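Local atomic coordinates of mycobacterium tuberculosis paralogous family 11 (Mycobacterium smegmatis, PDB entry 4Y9I), a protein that probably uses the reduced deazaflavin coenzyme F420 to reduce quinones. Residues A[46-50]-A[51-55]; A[95-98]-A[99-102]. All blocks are in the same frame, centred on the assembly; numbering follows the deposited sequence. Where two conformers were deposited one is given.

Interaction 1. Residues A[46-50]-A[51-55]; sequences PKHPS and WYFNV
With CG of His48 anti to its carbonyl carbon (chi1 -63°) and CG of Tyr52 lying opposite its backbone N, the two rings are brought face to face. Their centroids lie 3.9 Å apart. The planes differ by 15°, a face-to-face stack whose overlap is offset. NE2 of His48 comes to 3.4 Å from CE2 of Tyr52, while CE1 sits over the CE2-CZ side of the phenol ring. Phe53 completes an aromatic cluster. Its CE2 and CZ approach CD2 of His48, with the Phe53 plane turned 81° from the imidazole, and CD2 of Tyr52 lies over the centre of the Phe53 ring.

A second pairing runs through Pro49 and Trp51. CB of Pro49 makes a CH-pi contact 3.9 Å from the centroid of the five-membered ring of Trp51, and CG rests on the same indole face, 3.7 Å from CE2.

The turn into the helix is held by a backbone bond from Tyr52 N to Pro49 O, 3.1 Å long and fairly straight, although the donor stands well above the carbonyl plane. One water donates to both Pro49 O and Ser50 O and accepts from Phe53 N, bridging carbonyls of the incoming loop to the first turn. A second water bonds to OG of Ser50; its link to ND2 of Asn54 is weak and doubtful, because that side chain has a second conformer.

In the split-barrel-like fold of this family, 46-50 is the end of the loop that runs from strand 35-39 into helix 51-57. Trp51 packs on Val25 and Leu27 of strand 22-32 and on Phe111 of strand 110-113, which Val55 also touches, so the helix lies against the barrel wall.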
# COMPACT_ATOMS: atom_id res chain seq x y z
N PRO A 46 4.17 10.61 -11.72
CA PRO A 46 4.53 9.20 -12.02
C PRO A 46 5.75 8.63 -11.30
O PRO A 46 6.01 7.43 -11.41
CB PRO A 46 4.70 9.18 -13.53
CG PRO A 46 5.12 10.59 -13.85
CD PRO A 46 4.33 11.47 -12.90
N LYS A 47 6.42 9.43 -10.50
CA LYS A 47 7.54 8.94 -9.79
C LYS A 47 7.07 8.18 -8.53
O LYS A 47 5.97 8.43 -8.00
CB LYS A 47 8.42 10.08 -9.35
CG LYS A 47 7.91 10.83 -8.16
CD LYS A 47 8.62 12.18 -7.96
CE LYS A 47 9.61 12.17 -6.79
NZ LYS A 47 9.89 13.55 -6.31
N HIS A 48 7.93 7.31 -8.03
CA HIS A 48 7.62 6.52 -6.82
C HIS A 48 7.41 7.35 -5.57
O HIS A 48 8.13 8.32 -5.28
CB HIS A 48 8.78 5.58 -6.47
CG HIS A 48 9.08 4.55 -7.49
ND1 HIS A 48 8.12 3.72 -8.05
CD2 HIS A 48 10.27 4.14 -8.02
CE1 HIS A 48 8.69 2.87 -8.88
NE2 HIS A 48 9.99 3.09 -8.86
N PRO A 49 6.42 6.98 -4.74
CA PRO A 49 6.35 7.50 -3.41
C PRO A 49 7.56 7.06 -2.60
O PRO A 49 8.19 6.06 -2.91
CB PRO A 49 5.02 6.92 -2.89
CG PRO A 49 4.93 5.63 -3.60
CD PRO A 49 5.51 5.86 -4.96
N SER A 50 7.87 7.80 -1.56
CA SER A 50 9.18 7.61 -0.91
C SER A 50 9.20 6.26 -0.14
O SER A 50 10.21 5.59 0.01
CB SER A 50 9.47 8.81 -0.03
OG SER A 50 8.59 8.79 1.08
N TRP A 51 8.05 5.76 0.23
CA TRP A 51 7.97 4.50 0.90
C TRP A 51 8.18 3.26 0.02
O TRP A 51 8.35 2.17 0.55
CB TRP A 51 6.66 4.41 1.69
CG TRP A 51 5.40 4.55 0.87
CD1 TRP A 51 4.61 5.66 0.76
CD2 TRP A 51 4.74 3.51 0.10
NE1 TRP A 51 3.52 5.39 -0.04
CE2 TRP A 51 3.57 4.08 -0.47
CE3 TRP A 51 5.01 2.15 -0.16
CZ2 TRP A 51 2.69 3.33 -1.29
CZ3 TRP A 51 4.18 1.46 -0.96
CH2 TRP A 51 3.01 2.02 -1.48
N TYR A 52 8.13 3.41 -1.28
CA TYR A 52 8.23 2.27 -2.18
C TYR A 52 9.56 1.52 -1.94
O TYR A 52 9.56 0.31 -1.75
CB TYR A 52 8.19 2.75 -3.62
CG TYR A 52 8.55 1.75 -4.64
CD1 TYR A 52 7.67 0.78 -5.02
CD2 TYR A 52 9.80 1.78 -5.26
CE1 TYR A 52 7.97 -0.10 -6.02
CE2 TYR A 52 10.12 0.88 -6.24
CZ TYR A 52 9.21 -0.05 -6.60
OH TYR A 52 9.48 -1.01 -7.60
N PHE A 53 10.67 2.25 -1.97
CA PHE A 53 11.95 1.59 -1.74
C PHE A 53 12.09 1.05 -0.31
O PHE A 53 12.69 -0.02 -0.13
CB PHE A 53 13.12 2.50 -2.19
CG PHE A 53 13.28 2.56 -3.72
CD1 PHE A 53 13.42 1.39 -4.46
CD2 PHE A 53 13.26 3.76 -4.38
CE1 PHE A 53 13.57 1.42 -5.83
CE2 PHE A 53 13.43 3.82 -5.75
CZ PHE A 53 13.58 2.67 -6.48
N ASN A 54 11.43 1.67 0.64
CA ASN A 54 11.48 1.20 1.99
C ASN A 54 10.81 -0.19 2.21
O ASN A 54 11.35 -1.01 2.90
CB ASN A 54 10.80 2.17 2.95
CG ASN A 54 11.43 3.52 3.05
OD1 ASN A 54 12.57 3.70 2.80
ND2 ASN A 54 10.62 4.51 3.49
N VAL A 55 9.64 -0.40 1.62
CA VAL A 55 8.98 -1.67 1.79
C VAL A 55 9.69 -2.75 0.99
O VAL A 55 9.51 -3.92 1.28
CB VAL A 55 7.44 -1.64 1.48
CG1 VAL A 55 6.74 -0.77 2.49
CG2 VAL A 55 7.14 -1.14 0.06
O HOH W 1 10.91 5.18 -2.88
O HOH W 2 9.90 7.34 3.54

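Interaction 2. Residues A[95-98]-A[99-102]; sequences PPYA and EYQT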
# COMPACT_ATOMS: atom_id res chain seq x y z
N PRO A 95 -11.46 5.24 -7.75
CA PRO A 95 -11.34 5.31 -9.22
C PRO A 95 -10.22 6.15 -9.79
O PRO A 95 -9.69 5.77 -10.86
CB PRO A 95 -12.74 5.88 -9.63
CG PRO A 95 -13.65 5.27 -8.59
CD PRO A 95 -12.86 5.23 -7.32
N PRO A 96 -9.84 7.30 -9.19
CA PRO A 96 -8.76 8.02 -9.79
C PRO A 96 -7.40 7.29 -9.89
O PRO A 96 -6.56 7.72 -10.65
CB PRO A 96 -8.66 9.29 -8.93
CG PRO A 96 -10.04 9.43 -8.35
CD PRO A 96 -10.44 8.03 -8.03
N TYR A 97 -7.24 6.17 -9.20
CA TYR A 97 -6.07 5.33 -9.43
C TYR A 97 -5.90 5.01 -10.92
O TYR A 97 -4.81 5.03 -11.44
CB TYR A 97 -6.12 4.03 -8.65
CG TYR A 97 -5.73 4.10 -7.19
CD1 TYR A 97 -4.60 4.84 -6.79
CD2 TYR A 97 -6.42 3.36 -6.25
CE1 TYR A 97 -4.20 4.83 -5.47
CE2 TYR A 97 -6.01 3.34 -4.91
CZ TYR A 97 -4.90 4.08 -4.52
OH TYR A 97 -4.47 4.02 -3.18
N ALA A 98 -7.01 4.76 -11.61
CA ALA A 98 -6.88 4.49 -13.05
C ALA A 98 -6.43 5.73 -13.86
O ALA A 98 -5.68 5.60 -14.84
CB ALA A 98 -8.19 4.02 -13.57
N GLU A 99 -6.89 6.88 -13.44
CA GLU A 99 -6.36 8.09 -13.99
C GLU A 99 -4.85 8.26 -13.76
O GLU A 99 -4.18 8.65 -14.62
CB GLU A 99 -7.13 9.30 -13.49
CG GLU A 99 -8.53 9.42 -14.05
CD GLU A 99 -8.60 9.42 -15.58
OE1 GLU A 99 -7.72 9.99 -16.26
OE2 GLU A 99 -9.57 8.84 -16.09
N TYR A 100 -4.39 7.97 -12.56
CA TYR A 100 -2.95 7.97 -12.31
C TYR A 100 -2.21 7.05 -13.29
O TYR A 100 -1.14 7.42 -13.83
CB TYR A 100 -2.62 7.52 -10.91
CG TYR A 100 -3.14 8.33 -9.76
CD1 TYR A 100 -3.78 9.57 -9.94
CD2 TYR A 100 -3.00 7.87 -8.49
CE1 TYR A 100 -4.25 10.29 -8.80
CE2 TYR A 100 -3.47 8.53 -7.38
CZ TYR A 100 -4.10 9.76 -7.53
OH TYR A 100 -4.53 10.42 -6.36
N GLN A 101 -2.80 5.88 -13.56
CA GLN A 101 -2.15 4.94 -14.42
C GLN A 101 -2.06 5.45 -15.85
O GLN A 101 -1.11 5.10 -16.54
CB GLN A 101 -2.86 3.57 -14.38
CG GLN A 101 -2.20 2.47 -15.17
CD GLN A 101 -0.79 2.11 -14.66
OE1 GLN A 101 -0.64 1.30 -13.77
NE2 GLN A 101 0.22 2.75 -15.20
N THR A 102 -3.05 6.21 -16.32
CA THR A 102 -2.96 6.69 -17.74
C THR A 102 -1.78 7.62 -17.97
O THR A 102 -1.42 7.88 -19.11
CB THR A 102 -4.23 7.46 -18.16
OG1 THR A 102 -4.29 8.64 -17.37
CG2 THR A 102 -5.44 6.66 -17.97
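Tyr97 and Tyr100 meet on the packed side of this short helix, where CD1 of Tyr97 lies 3.8 Å from CD2 of Tyr100. The planes are at 82° and the centroids 6.0 Å apart; CD2 of Tyr100 comes in at the edge of the Tyr97 ring, near its plane. With CG anti to the carbonyl carbon (chi1 -62°), the Tyr100 ring swings back over the preceding turn, and Pro96 O stands over one of its faces, 3.4 Å from CD1.

That same carbonyl accepts the amide of Tyr100, Tyr100 N to Pro96 O being 2.9 Å, in a nearly linear approach to the C=O. The bonds from Gln101 N to Tyr97 O and from Thr102 N to Ala98 O continue this i to i+4 ladder, which makes 96-102 a two-turn alpha-helix lying beside helix 80-93. Tyr97 packs there on Trp87 and Ala90, and its ring meets Tyr94 edge-to-face. Gln101, bent at chi2 (63°), sends its amide to the loop beyond the helix, with OE1 accepting from Ile108 N and NE2 donating to Arg106 O.

The other side is looser and faces solvent. Glu99 touches Pro96 O through CB, 3.3 Å away, while its carboxylate leads away from the preceding turn. At the last turn, exposed Thr102 folds its hydroxyl back onto the helix, OG1 donating to Glu99 O at 2.8 Å.

How the interactions relate
Interaction 1 and interaction 2 are separate local contacts, in series along the chain, with centres about 17 Å apart and nearest atoms about 6 Å apart; they do not touch. Both have neighbours in the loop after strand 35-39 and in the one before strand 110-113: Tyr52 reaches Ala40 and Pro109, while Tyr100 reaches Ser41 and Ile108, so adjacent residues of the same two loops lie against both contacts. A bound phosphate, probably from the crystallisation liquor, lies about 4 Å from the side chain of Asn54, on the interaction 1 side. Such ions often mark pockets, but this one does not by itself locate the F420 site.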